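Local coordinates for HTH-type transcriptional regulator LysG (Mycobacterium tuberculosis, PDB 3ISP), which binds DNA as a homodimeric LysR-family transcription factor and probably activates expression of the exporter LysE while repressing its own gene, at residues Y165-S170 with F254-D259; F182-A187 with R212-P217; P191-N196 with P217-P222; G200-L205 with W237-E242. All blocks are in the same frame, centred on the assembly; numbering follows the deposited sequence.

How the interactions relate
All four contacts lie within the C-terminal LysR substrate-binding domain, on one side of the chain's centre, away from the N-terminal helix-turn-helix. Interactions 1 and 4 have centres about 9 Å apart and meet on one sheet, where strand 155-169 pairs with strand 238-241 through probable bonds such as Val-168 N to Gly-238 O (2.9 Å). Interaction 3, about 10 Å from interaction 4 between centres, continues this pairing through Leu-193 and Trp-237. Interactions 2 and 3 share Pro-217. Beside it, Arg-216 NH2 forms a 2.7 Å salt bridge to Asp-203 OD1 of interaction 4. Phe-182 of interaction 2 packs on Val-257 of interaction 1.

Interaction 1: residues Y165-S170 with F254-D259; sequences YLPVAS and FVRVCD
Ala-169 O is gripped by two groups of residues 254-259. Val-255 N donates to it over 2.6 Å in an almost straight bond (172°) that meets the carbonyl end-on, while Phe-254 CA adds a C-H...O contact at 3.3 Å. Return bonding is poorer, since Ala-169 N reaches Val-255 O only through a weak bond. Further along, Val-257 N donates to Pro-167 O (3.0 Å), its donor somewhat out of the carbonyl plane. These bonds join the neighbouring antiparallel strands 155-169 and 255-271 of the mixed six-stranded sheet, where the second strand is only beginning and its pairing is still loose. Both are long strands of the substrate-binding domain, which belongs to the periplasmic-binding-protein clan.

Side chains fill in on both sides of the backbone bonds. Val-257 holds CG2 beside its backbone N, anti to the carbonyl carbon, which brings this methyl to 4.0 Å from Ala-169 CB. Next to it, Pro-167 CG lies 4.2 Å from Cys-258 SG. Leu-166 CD2 sits over one face of the Arg-256 guanidinium, off centre, with NH1 its nearest atom at 3.6 Å. That flat group is held from within its own segment: Arg-256 NE donates to Cys-258 O (3.1 Å), and NH2 adds a weak bond to the same oxygen, restricting its rotation. Val-168 CG2 touches Phe-254 CD2 at 4.3 Å, and the Phe-254 ring also meets Phe-240 edge-to-face as it packs against helix 242-251.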
loop_
_atom_site.group_PDB
_atom_site.type_symbol
_atom_site.label_atom_id
_atom_site.label_comp_id
_atom_site.label_asym_id
_atom_site.label_seq_id
_atom_site.Cartn_x
_atom_site.Cartn_y
_atom_site.Cartn_z
ATOM N N TYR A 165 -23.066 1.570 -19.976
ATOM C CA TYR A 165 -22.770 0.198 -19.572
ATOM C C TYR A 165 -24.042 -0.623 -19.344
ATOM O O TYR A 165 -24.858 -0.276 -18.487
ATOM C CB TYR A 165 -21.934 0.197 -18.293
ATOM C CG TYR A 165 -20.487 0.559 -18.501
ATOM C CD1 TYR A 165 -19.543 -0.419 -18.752
ATOM C CD2 TYR A 165 -20.063 1.880 -18.429
ATOM C CE1 TYR A 165 -18.224 -0.100 -18.938
ATOM C CE2 TYR A 165 -18.741 2.208 -18.620
ATOM C CZ TYR A 165 -17.824 1.216 -18.877
ATOM O OH TYR A 165 -16.499 1.530 -19.075
ATOM N N LEU A 166 -24.196 -1.714 -20.101
ATOM C CA LEU A 166 -25.350 -2.619 -19.978
ATOM C C LEU A 166 -24.981 -3.820 -19.134
ATOM O O LEU A 166 -23.941 -4.423 -19.361
ATOM C CB LEU A 166 -25.787 -3.103 -21.356
ATOM C CG LEU A 166 -25.988 -1.944 -22.327
ATOM C CD1 LEU A 166 -26.353 -2.401 -23.730
ATOM C CD2 LEU A 166 -27.056 -1.033 -21.760
ATOM N N PRO A 167 -25.832 -4.181 -18.165
ATOM C CA PRO A 167 -25.601 -5.383 -17.352
ATOM C C PRO A 167 -25.980 -6.619 -18.157
ATOM O O PRO A 167 -27.163 -6.792 -18.446
ATOM C CB PRO A 167 -26.587 -5.228 -16.190
ATOM C CG PRO A 167 -27.339 -3.935 -16.449
ATOM C CD PRO A 167 -27.135 -3.573 -17.885
ATOM N N VAL A 168 -25.013 -7.457 -18.524
ATOM C CA VAL A 168 -25.316 -8.544 -19.440
ATOM C C VAL A 168 -24.804 -9.920 -19.010
ATOM O O VAL A 168 -24.105 -10.056 -18.000
ATOM C CB VAL A 168 -24.839 -8.231 -20.875
ATOM C CG1 VAL A 168 -25.728 -7.206 -21.511
ATOM C CG2 VAL A 168 -23.405 -7.764 -20.860
ATOM N N ALA A 169 -25.191 -10.930 -19.789
ATOM C CA ALA A 169 -24.824 -12.323 -19.565
ATOM C C ALA A 169 -25.338 -13.141 -20.733
ATOM O O ALA A 169 -26.122 -12.651 -21.543
ATOM C CB ALA A 169 -25.417 -12.843 -18.267
ATOM N N SER A 170 -24.897 -14.389 -20.817
ATOM C CA SER A 170 -25.367 -15.298 -21.848
ATOM C C SER A 170 -26.684 -15.910 -21.404
ATOM O O SER A 170 -26.985 -15.937 -20.209
ATOM C CB SER A 170 -24.347 -16.401 -22.068
ATOM O OG SER A 170 -24.294 -17.226 -20.921
ATOM N N PHE A 254 -25.448 -12.729 -26.015
ATOM C CA PHE A 254 -25.704 -12.053 -24.744
ATOM C C PHE A 254 -27.170 -11.688 -24.608
ATOM O O PHE A 254 -27.837 -11.451 -25.605
ATOM C CB PHE A 254 -24.922 -10.745 -24.646
ATOM C CG PHE A 254 -23.499 -10.902 -24.228
ATOM C CD1 PHE A 254 -23.071 -12.035 -23.568
ATOM C CD2 PHE A 254 -22.595 -9.888 -24.464
ATOM C CE1 PHE A 254 -21.751 -12.168 -23.187
ATOM C CE2 PHE A 254 -21.283 -10.008 -24.084
ATOM C CZ PHE A 254 -20.858 -11.148 -23.445
ATOM N N VAL A 255 -27.656 -11.599 -23.373
ATOM C CA VAL A 255 -28.934 -10.940 -23.102
ATOM C C VAL A 255 -28.864 -9.980 -21.907
ATOM O O VAL A 255 -28.228 -10.278 -20.889
ATOM C CB VAL A 255 -30.074 -11.949 -22.831
ATOM C CG1 VAL A 255 -30.369 -12.767 -24.071
ATOM C CG2 VAL A 255 -29.731 -12.832 -21.638
ATOM N N ARG A 256 -29.538 -8.836 -22.020
ATOM C CA ARG A 256 -29.635 -7.925 -20.888
ATOM C C ARG A 256 -30.279 -8.597 -19.689
ATOM O O ARG A 256 -31.400 -9.066 -19.768
ATOM C CB ARG A 256 -30.419 -6.667 -21.247
ATOM C CG ARG A 256 -29.652 -5.679 -22.101
ATOM C CD ARG A 256 -30.406 -4.363 -22.230
ATOM N NE ARG A 256 -30.429 -3.600 -20.983
ATOM C CZ ARG A 256 -30.529 -2.274 -20.925
ATOM N NH1 ARG A 256 -30.608 -1.570 -22.045
ATOM N NH2 ARG A 256 -30.548 -1.648 -19.755
ATOM N N VAL A 257 -29.543 -8.623 -18.588
ATOM C CA VAL A 257 -29.992 -9.121 -17.297
ATOM C C VAL A 257 -31.132 -8.292 -16.703
ATOM O O VAL A 257 -31.976 -8.802 -15.967
ATOM C CB VAL A 257 -28.799 -9.097 -16.328
ATOM C CG1 VAL A 257 -29.240 -8.858 -14.880
ATOM C CG2 VAL A 257 -27.973 -10.370 -16.492
ATOM N N CYS A 258 -31.142 -7.001 -17.003
ATOM C CA CYS A 258 -32.229 -6.131 -16.559
ATOM C C CYS A 258 -32.254 -4.801 -17.322
ATOM O O CYS A 258 -31.378 -4.516 -18.142
ATOM C CB CYS A 258 -32.214 -5.912 -15.033
ATOM S SG CYS A 258 -30.941 -4.799 -14.374
ATOM N N ASP A 259 -33.274 -4.002 -17.038
ATOM C CA ASP A 259 -33.607 -2.837 -17.838
ATOM C C ASP A 259 -32.760 -1.600 -17.506
ATOM O O ASP A 259 -32.774 -0.611 -18.242
ATOM C CB ASP A 259 -35.085 -2.526 -17.646
ATOM C CG ASP A 259 -35.729 -2.016 -18.905
ATOM O OD1 ASP A 259 -35.116 -2.194 -19.986
ATOM O OD2 ASP A 259 -36.839 -1.441 -18.812
#

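Interaction 2: residues F182-A187 with R212-P217; sequences FTAAAA and RAITRP
Apolar contact between residues 182-187 and 212-217 centres on Ile-214, which lies against the turn made by Ala-184 to Ala-187. Its CD1 approaches Ala-184 CB at 4.4 Å, and its other branch, CG2, rests on the backbone, 4.1 Å from Ala-184 O. The turn itself is closed by a bond from Ala-187 N to Thr-183 O (2.7 Å).

The two arginines contribute through van der Waals contact. Arg-212 bends at chi3 (-42°), and its NH1 reaches the Ala-184 methyl at 3.9 Å from an exposed position. Arg-216 instead lays the aliphatic part of its side chain alongside Ala-187 O, with CB and CD each 3.5 Å from that oxygen. Its charged end is directed to Asp-203 on helix 201-210, with which it forms a salt bridge. No hydrogen bond joins the two segments.

This is a small surface contact between two loops of the substrate-binding domain, one leading into helix 201-210 and the other following it. That helix lies beside both: Ala-184 also packs on Phe-210, Ile-214 on Val-206 and Phe-182 on Leu-205, while Phe-182 extends the packing to Val-257 on strand 255-271.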
loop_
_atom_site.group_PDB
_atom_site.type_symbol
_atom_site.label_atom_id
_atom_site.label_comp_id
_atom_site.label_asym_id
_atom_site.label_seq_id
_atom_site.Cartn_x
_atom_site.Cartn_y
_atom_site.Cartn_z
ATOM N N PHE A 182 -34.243 -10.397 -12.293
ATOM C CA PHE A 182 -33.133 -9.799 -11.564
ATOM C C PHE A 182 -33.537 -9.309 -10.168
ATOM O O PHE A 182 -33.434 -8.120 -9.844
ATOM C CB PHE A 182 -32.507 -8.673 -12.406
ATOM C CG PHE A 182 -31.105 -8.311 -12.000
ATOM C CD1 PHE A 182 -30.214 -9.289 -11.570
ATOM C CD2 PHE A 182 -30.672 -6.996 -12.060
ATOM C CE1 PHE A 182 -28.924 -8.954 -11.194
ATOM C CE2 PHE A 182 -29.382 -6.653 -11.685
ATOM C CZ PHE A 182 -28.509 -7.629 -11.252
ATOM N N THR A 183 -33.984 -10.247 -9.340
ATOM C CA THR A 183 -34.389 -9.941 -7.976
ATOM C C THR A 183 -33.185 -9.802 -7.054
ATOM O O THR A 183 -32.100 -10.266 -7.380
ATOM C CB THR A 183 -35.276 -11.055 -7.439
ATOM O OG1 THR A 183 -36.280 -11.359 -8.413
ATOM C CG2 THR A 183 -35.938 -10.634 -6.128
ATOM N N ALA A 184 -33.376 -9.172 -5.901
ATOM C CA ALA A 184 -32.310 -9.071 -4.905
ATOM C C ALA A 184 -32.034 -10.410 -4.197
ATOM O O ALA A 184 -31.043 -10.558 -3.480
ATOM C CB ALA A 184 -32.620 -7.968 -3.886
ATOM N N ALA A 185 -32.919 -11.379 -4.391
ATOM C CA ALA A 185 -32.683 -12.715 -3.859
ATOM C C ALA A 185 -31.907 -13.506 -4.893
ATOM O O ALA A 185 -31.074 -14.350 -4.553
ATOM C CB ALA A 185 -34.002 -13.416 -3.524
ATOM N N ALA A 186 -32.193 -13.228 -6.162
ATOM C CA ALA A 186 -31.490 -13.866 -7.267
ATOM C C ALA A 186 -30.102 -13.259 -7.435
ATOM O O ALA A 186 -29.137 -13.975 -7.692
ATOM C CB ALA A 186 -32.290 -13.743 -8.556
ATOM N N ALA A 187 -30.010 -11.941 -7.267
ATOM C CA ALA A 187 -28.749 -11.222 -7.447
ATOM C C ALA A 187 -27.749 -11.488 -6.326
ATOM O O ALA A 187 -26.552 -11.244 -6.482
ATOM C CB ALA A 187 -28.999 -9.730 -7.596
ATOM N N ARG A 212 -29.840 -0.534 -2.542
ATOM C CA ARG A 212 -29.139 -1.192 -1.449
ATOM C C ARG A 212 -27.734 -1.593 -1.899
ATOM O O ARG A 212 -27.038 -0.821 -2.560
ATOM C CB ARG A 212 -29.925 -2.433 -1.011
ATOM C CG ARG A 212 -29.598 -2.963 0.379
ATOM C CD ARG A 212 -30.127 -4.384 0.531
ATOM N NE ARG A 212 -31.456 -4.530 -0.059
ATOM C CZ ARG A 212 -32.057 -5.697 -0.277
ATOM N NH1 ARG A 212 -33.272 -5.731 -0.816
ATOM N NH2 ARG A 212 -31.444 -6.832 0.043
ATOM N N ALA A 213 -27.328 -2.808 -1.537
ATOM C CA ALA A 213 -26.017 -3.343 -1.893
ATOM C C ALA A 213 -25.981 -4.803 -1.486
ATOM O O ALA A 213 -26.189 -5.136 -0.315
ATOM C CB ALA A 213 -24.897 -2.569 -1.206
ATOM N N ILE A 214 -25.712 -5.669 -2.460
ATOM C CA ILE A 214 -25.834 -7.109 -2.280
ATOM C C ILE A 214 -24.490 -7.808 -2.462
ATOM O O ILE A 214 -23.900 -7.733 -3.534
ATOM C CB ILE A 214 -26.792 -7.688 -3.339
ATOM C CG1 ILE A 214 -27.948 -6.721 -3.605
ATOM C CG2 ILE A 214 -27.263 -9.093 -2.944
ATOM C CD1 ILE A 214 -28.806 -6.452 -2.400
ATOM N N THR A 215 -24.000 -8.497 -1.440
ATOM C CA THR A 215 -22.803 -9.307 -1.651
ATOM C C THR A 215 -23.135 -10.650 -2.326
ATOM O O THR A 215 -24.106 -11.332 -1.968
ATOM C CB THR A 215 -21.968 -9.493 -0.362
ATOM O OG1 THR A 215 -22.730 -10.208 0.618
ATOM C CG2 THR A 215 -21.543 -8.134 0.193
ATOM N N ARG A 216 -22.328 -11.003 -3.321
ATOM C CA ARG A 216 -22.580 -12.173 -4.163
ATOM C C ARG A 216 -21.289 -12.898 -4.502
ATOM O O ARG A 216 -20.197 -12.405 -4.213
ATOM C CB ARG A 216 -23.249 -11.733 -5.460
ATOM C CG ARG A 216 -22.488 -10.633 -6.180
ATOM C CD ARG A 216 -23.437 -9.684 -6.883
ATOM N NE ARG A 216 -22.778 -8.525 -7.498
ATOM C CZ ARG A 216 -22.117 -7.588 -6.830
ATOM N NH1 ARG A 216 -21.970 -7.674 -5.520
ATOM N NH2 ARG A 216 -21.581 -6.576 -7.479
ATOM N N PRO A 217 -21.402 -14.086 -5.109
ATOM C CA PRO A 217 -20.186 -14.686 -5.669
ATOM C C PRO A 217 -19.727 -13.864 -6.866
ATOM O O PRO A 217 -20.529 -13.571 -7.756
ATOM C CB PRO A 217 -20.654 -16.079 -6.118
ATOM C CG PRO A 217 -22.141 -15.963 -6.213
ATOM C CD PRO A 217 -22.518 -15.041 -5.098
#

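Interaction 3: residues P191-N196 with P217-P222; sequences PSLAWN and PTHFVP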
loop_
_atom_site.group_PDB
_atom_site.type_symbol
_atom_site.label_atom_id
_atom_site.label_comp_id
_atom_site.label_asym_id
_atom_site.label_seq_id
_atom_site.Cartn_x
_atom_site.Cartn_y
_atom_site.Cartn_z
ATOM N N PRO A 191 -23.717 -15.557 -9.841
ATOM C CA PRO A 191 -22.342 -15.048 -9.857
ATOM C C PRO A 191 -22.213 -13.775 -10.689
ATOM O O PRO A 191 -22.679 -13.738 -11.824
ATOM C CB PRO A 191 -21.557 -16.194 -10.513
ATOM C CG PRO A 191 -22.364 -17.399 -10.235
ATOM C CD PRO A 191 -23.792 -16.947 -10.318
ATOM N N SER A 192 -21.588 -12.741 -10.140
ATOM C CA SER A 192 -21.276 -11.562 -10.950
ATOM C C SER A 192 -19.817 -11.591 -11.401
ATOM O O SER A 192 -19.007 -12.344 -10.875
ATOM C CB SER A 192 -21.590 -10.259 -10.204
ATOM O OG SER A 192 -20.638 -10.009 -9.186
ATOM N N LEU A 193 -19.494 -10.775 -12.393
ATOM C CA LEU A 193 -18.117 -10.608 -12.820
ATOM C C LEU A 193 -17.529 -9.288 -12.310
ATOM O O LEU A 193 -18.148 -8.565 -11.525
ATOM C CB LEU A 193 -18.044 -10.627 -14.338
ATOM C CG LEU A 193 -18.641 -11.834 -15.036
ATOM C CD1 LEU A 193 -18.363 -11.742 -16.524
ATOM C CD2 LEU A 193 -18.059 -13.100 -14.436
ATOM N N ALA A 194 -16.330 -8.987 -12.784
ATOM C CA ALA A 194 -15.613 -7.784 -12.407
ATOM C C ALA A 194 -14.171 -7.893 -12.891
ATOM O O ALA A 194 -13.629 -8.993 -13.000
ATOM C CB ALA A 194 -15.657 -7.581 -10.906
ATOM N N TRP A 195 -13.556 -6.754 -13.182
ATOM C CA TRP A 195 -12.168 -6.738 -13.608
ATOM C C TRP A 195 -11.241 -6.987 -12.437
ATOM O O TRP A 195 -10.174 -7.582 -12.594
ATOM C CB TRP A 195 -11.825 -5.405 -14.277
ATOM C CG TRP A 195 -12.273 -5.367 -15.684
ATOM C CD1 TRP A 195 -13.548 -5.566 -16.150
ATOM C CD2 TRP A 195 -11.458 -5.134 -16.829
ATOM N NE1 TRP A 195 -13.568 -5.474 -17.523
ATOM C CE2 TRP A 195 -12.297 -5.208 -17.964
ATOM C CE3 TRP A 195 -10.101 -4.875 -17.009
ATOM C CZ2 TRP A 195 -11.821 -5.022 -19.253
ATOM C CZ3 TRP A 195 -9.629 -4.698 -18.297
ATOM C CH2 TRP A 195 -10.491 -4.769 -19.403
ATOM N N ASN A 196 -11.664 -6.528 -11.265
ATOM C CA ASN A 196 -10.881 -6.666 -10.041
ATOM C C ASN A 196 -11.607 -6.015 -8.872
ATOM O O ASN A 196 -12.772 -5.641 -8.998
ATOM C CB ASN A 196 -9.487 -6.062 -10.221
ATOM C CG ASN A 196 -9.538 -4.615 -10.639
ATOM O OD1 ASN A 196 -10.084 -3.769 -9.933
ATOM N ND2 ASN A 196 -8.969 -4.321 -11.793
ATOM N N PRO A 217 -21.402 -14.086 -5.109
ATOM C CA PRO A 217 -20.186 -14.686 -5.669
ATOM C C PRO A 217 -19.727 -13.864 -6.866
ATOM O O PRO A 217 -20.529 -13.571 -7.756
ATOM C CB PRO A 217 -20.654 -16.079 -6.118
ATOM C CG PRO A 217 -22.141 -15.963 -6.213
ATOM C CD PRO A 217 -22.518 -15.041 -5.098
ATOM N N THR A 218 -18.458 -13.478 -6.881
ATOM C CA THR A 218 -17.954 -12.664 -7.975
ATOM C C THR A 218 -16.587 -13.102 -8.512
ATOM O O THR A 218 -15.598 -13.176 -7.772
ATOM C CB THR A 218 -17.940 -11.150 -7.620
ATOM O OG1 THR A 218 -16.938 -10.484 -8.408
ATOM C CG2 THR A 218 -17.644 -10.933 -6.142
ATOM N N HIS A 219 -16.558 -13.380 -9.814
ATOM C CA HIS A 219 -15.340 -13.713 -10.534
ATOM C C HIS A 219 -14.561 -12.468 -10.891
ATOM O O HIS A 219 -15.151 -11.452 -11.239
ATOM C CB HIS A 219 -15.690 -14.414 -11.841
ATOM C CG HIS A 219 -16.328 -15.756 -11.661
ATOM N ND1 HIS A 219 -15.631 -16.853 -11.204
ATOM C CD2 HIS A 219 -17.592 -16.178 -11.892
ATOM C CE1 HIS A 219 -16.444 -17.890 -11.151
ATOM N NE2 HIS A 219 -17.638 -17.508 -11.564
ATOM N N PHE A 220 -13.235 -12.547 -10.836
ATOM C CA PHE A 220 -12.397 -11.438 -11.294
ATOM C C PHE A 220 -11.593 -11.788 -12.526
ATOM O O PHE A 220 -10.635 -12.552 -12.461
ATOM C CB PHE A 220 -11.495 -10.973 -10.178
ATOM C CG PHE A 220 -12.251 -10.480 -9.009
ATOM C CD1 PHE A 220 -12.168 -11.121 -7.789
ATOM C CD2 PHE A 220 -13.093 -9.391 -9.139
ATOM C CE1 PHE A 220 -12.889 -10.652 -6.704
ATOM C CE2 PHE A 220 -13.816 -8.928 -8.064
ATOM C CZ PHE A 220 -13.719 -9.559 -6.848
ATOM N N VAL A 221 -12.013 -11.232 -13.655
ATOM C CA VAL A 221 -11.381 -11.523 -14.927
ATOM C C VAL A 221 -11.112 -10.233 -15.684
ATOM O O VAL A 221 -12.038 -9.551 -16.124
ATOM C CB VAL A 221 -12.235 -12.441 -15.808
ATOM C CG1 VAL A 221 -11.369 -13.036 -16.894
ATOM C CG2 VAL A 221 -12.871 -13.541 -14.981
ATOM N N PRO A 222 -9.827 -9.904 -15.848
ATOM C CA PRO A 222 -9.405 -8.653 -16.462
ATOM C C PRO A 222 -9.232 -8.812 -17.967
ATOM O O PRO A 222 -9.268 -9.936 -18.476
ATOM C CB PRO A 222 -8.048 -8.402 -15.817
ATOM C CG PRO A 222 -7.768 -9.627 -14.921
ATOM C CD PRO A 222 -8.677 -10.688 -15.382
#
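Ala-194 and Phe-220 form a close part of the contact between residues 191-196 and 217-222. The Ala-194 methyl meets the edge of the Phe-220 ring near its plane, 3.6 Å from CD2. Close by, Ala-194 O accepts a bond from Val-221 N (2.8 Å). Toward the other end, Ser-192 bonds in both directions: its N donates to Pro-217 O (2.7 Å), and its O accepts from His-219 N (2.9 Å). Thr-218 CA adds a C-H...O contact to the same oxygen. On the buried side, the Leu-193 and His-219 side chains cross at an angle, with CD2 of the leucine 3.8 Å from CB of the histidine.

The two segments run in roughly the same direction, 41° apart, and pair much as parallel strands do, although only one bridge, between Ser-192 and Thr-218, is formed. They are joined in the chain by way of helix 201-210, and Pro-191 and Leu-193 bond through their backbones to Trp-237 on the far side. The pairing also reaches the dimer interface: His-219 ND1 bonds to Leu-122 N of the second subunit, Thr-218 O accepts from Arg-96 of that subunit, and Phe-220 makes backbone bonds to it.

Beyond Ala-194 no hydrogen bond joins the segments and packing takes over, on a side that is partly exposed. The Trp-195 indole lies with one face over Pro-222, whose CA is 3.9 Å from CE3 and displaced toward the ring's rim. Asn-196 takes part chiefly through its backbone, its O lying 3.6 Å from Phe-220 CE2.

Interaction 4: residues G200-L205 with W237-E242; sequences GLQDML and WGMFPE
Met-239 points from its strand into the side of helix 201-205 and lies between Leu-201 and Leu-205. It leaves the backbone with CG beside its own N (chi1 -44°) and bends again at chi2 (-76°). Its CG comes 3.9 Å from Leu-201 CB, while SD turns to the next helical turn and touches Leu-205 CB, also at 3.9 Å. Gln-202, the residue between them on this side of the helix, runs past Met-239 in the opposite direction, and their aliphatic parts lie alongside each other.

Trp-237, at the start of the strand, brings the six-membered part of its indole to the helix. Leu-205 CD2 meets CZ3 at 3.7 Å, and the two side chains cross obliquely. Gln-202 CG comes to the same ring atom at 3.8 Å, again with the side chains oppositely directed. The helix thus packs on strand 238-241, an outermost strand of the mixed sheet within this chain, with the short axes 7.9 Å apart and 109° between their directions: a buried helix-on-sheet layer of the substrate-binding domain. Strand 155-169 borders the same layer, with Leu-205 resting on Pro-167 and Met-239 on Tyr-165. On the other face of the strand, Phe-240 points away from the helix and packs against Phe-227. Trp-237 is also met edge-to-face by Phe-182.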
loop_
_atom_site.group_PDB
_atom_site.type_symbol
_atom_site.label_atom_id
_atom_site.label_comp_id
_atom_site.label_asym_id
_atom_site.label_seq_id
_atom_site.Cartn_x
_atom_site.Cartn_y
_atom_site.Cartn_z
ATOM N N GLY A 200 -15.975 -0.958 -9.676
ATOM C CA GLY A 200 -17.187 -0.658 -8.947
ATOM C C GLY A 200 -18.396 -0.697 -9.855
ATOM O O GLY A 200 -19.531 -0.534 -9.399
ATOM N N LEU A 201 -18.147 -0.911 -11.144
ATOM C CA LEU A 201 -19.206 -0.899 -12.146
ATOM C C LEU A 201 -20.428 -1.736 -11.768
ATOM O O LEU A 201 -21.544 -1.239 -11.781
ATOM C CB LEU A 201 -18.652 -1.317 -13.507
ATOM C CG LEU A 201 -18.457 -0.163 -14.491
ATOM C CD1 LEU A 201 -18.498 1.161 -13.753
ATOM C CD2 LEU A 201 -17.157 -0.312 -15.254
ATOM N N GLN A 202 -20.219 -2.998 -11.419
ATOM C CA GLN A 202 -21.319 -3.886 -11.069
ATOM C C GLN A 202 -22.007 -3.405 -9.783
ATOM O O GLN A 202 -23.213 -3.585 -9.588
ATOM C CB GLN A 202 -20.799 -5.324 -10.890
ATOM C CG GLN A 202 -20.599 -6.122 -12.184
ATOM C CD GLN A 202 -19.375 -5.701 -13.006
ATOM O OE1 GLN A 202 -18.436 -5.078 -12.501
ATOM N NE2 GLN A 202 -19.386 -6.053 -14.282
ATOM N N ASP A 203 -21.226 -2.798 -8.900
ATOM C CA ASP A 203 -21.737 -2.374 -7.608
ATOM C C ASP A 203 -22.681 -1.181 -7.746
ATOM O O ASP A 203 -23.602 -1.018 -6.947
ATOM C CB ASP A 203 -20.581 -2.023 -6.669
ATOM C CG ASP A 203 -19.949 -3.243 -6.034
ATOM O OD1 ASP A 203 -20.389 -4.371 -6.352
ATOM O OD2 ASP A 203 -19.018 -3.069 -5.206
ATOM N N MET A 204 -22.450 -0.343 -8.751
ATOM C CA MET A 204 -23.272 0.844 -8.933
ATOM C C MET A 204 -24.652 0.441 -9.416
ATOM O O MET A 204 -25.665 0.990 -8.965
ATOM C CB MET A 204 -22.620 1.830 -9.892
ATOM C CG MET A 204 -21.387 2.487 -9.324
ATOM S SD MET A 204 -20.648 3.567 -10.547
ATOM C CE MET A 204 -18.903 3.354 -10.161
ATOM N N LEU A 205 -24.688 -0.514 -10.343
ATOM C CA LEU A 205 -25.895 -1.298 -10.564
ATOM C C LEU A 205 -26.058 -2.066 -9.260
ATOM O O LEU A 205 -25.137 -2.110 -8.447
ATOM C CB LEU A 205 -25.720 -2.265 -11.736
ATOM C CG LEU A 205 -27.028 -2.656 -12.421
ATOM C CD1 LEU A 205 -27.238 -1.839 -13.686
ATOM C CD2 LEU A 205 -27.058 -4.135 -12.742
ATOM N N TRP A 237 -22.754 -12.471 -14.684
ATOM C CA TRP A 237 -23.173 -11.234 -15.356
ATOM C C TRP A 237 -22.176 -10.119 -15.027
ATOM O O TRP A 237 -21.510 -10.160 -13.984
ATOM C CB TRP A 237 -24.603 -10.810 -14.955
ATOM C CG TRP A 237 -24.723 -10.359 -13.515
ATOM C CD1 TRP A 237 -24.933 -11.147 -12.427
ATOM C CD2 TRP A 237 -24.617 -9.022 -13.020
ATOM N NE1 TRP A 237 -24.968 -10.387 -11.282
ATOM C CE2 TRP A 237 -24.777 -9.078 -11.624
ATOM C CE3 TRP A 237 -24.394 -7.782 -13.622
ATOM C CZ2 TRP A 237 -24.730 -7.938 -10.821
ATOM C CZ3 TRP A 237 -24.350 -6.657 -12.817
ATOM C CH2 TRP A 237 -24.511 -6.746 -11.434
ATOM N N GLY A 238 -22.079 -9.136 -15.920
ATOM C CA GLY A 238 -21.165 -8.020 -15.752
ATOM C C GLY A 238 -21.515 -6.811 -16.604
ATOM O O GLY A 238 -22.286 -6.915 -17.555
ATOM N N MET A 239 -20.947 -5.657 -16.268
ATOM C CA MET A 239 -21.220 -4.439 -17.022
ATOM C C MET A 239 -20.303 -4.287 -18.246
ATOM O O MET A 239 -19.071 -4.308 -18.135
ATOM C CB MET A 239 -21.107 -3.221 -16.108
ATOM C CG MET A 239 -21.770 -3.384 -14.757
ATOM S SD MET A 239 -23.558 -3.254 -14.794
ATOM C CE MET A 239 -23.857 -2.256 -16.233
ATOM N N PHE A 240 -20.916 -4.110 -19.407
ATOM C CA PHE A 240 -20.194 -4.033 -20.671
ATOM C C PHE A 240 -20.450 -2.731 -21.409
ATOM O O PHE A 240 -21.591 -2.298 -21.548
ATOM C CB PHE A 240 -20.632 -5.177 -21.587
ATOM C CG PHE A 240 -19.907 -6.472 -21.348
ATOM C CD1 PHE A 240 -18.958 -6.922 -22.246
ATOM C CD2 PHE A 240 -20.186 -7.247 -20.242
ATOM C CE1 PHE A 240 -18.290 -8.124 -22.039
ATOM C CE2 PHE A 240 -19.528 -8.451 -20.038
ATOM C CZ PHE A 240 -18.576 -8.888 -20.939
ATOM N N PRO A 241 -19.385 -2.107 -21.916
ATOM C CA PRO A 241 -19.621 -0.954 -22.782
ATOM C C PRO A 241 -20.607 -1.384 -23.845
ATOM O O PRO A 241 -20.399 -2.419 -24.459
ATOM C CB PRO A 241 -18.252 -0.704 -23.412
ATOM C CG PRO A 241 -17.293 -1.230 -22.419
ATOM C CD PRO A 241 -17.958 -2.436 -21.801
ATOM N N GLU A 242 -21.669 -0.616 -24.048
ATOM C CA GLU A 242 -22.665 -0.985 -25.037
ATOM C C GLU A 242 -22.088 -1.279 -26.410
ATOM O O GLU A 242 -22.538 -2.205 -27.062
ATOM C CB GLU A 242 -23.769 0.058 -25.147
ATOM C CG GLU A 242 -24.810 -0.303 -26.173
ATOM C CD GLU A 242 -25.757 0.832 -26.457
ATOM O OE1 GLU A 242 -26.343 1.357 -25.490
ATOM O OE2 GLU A 242 -25.916 1.191 -27.646
#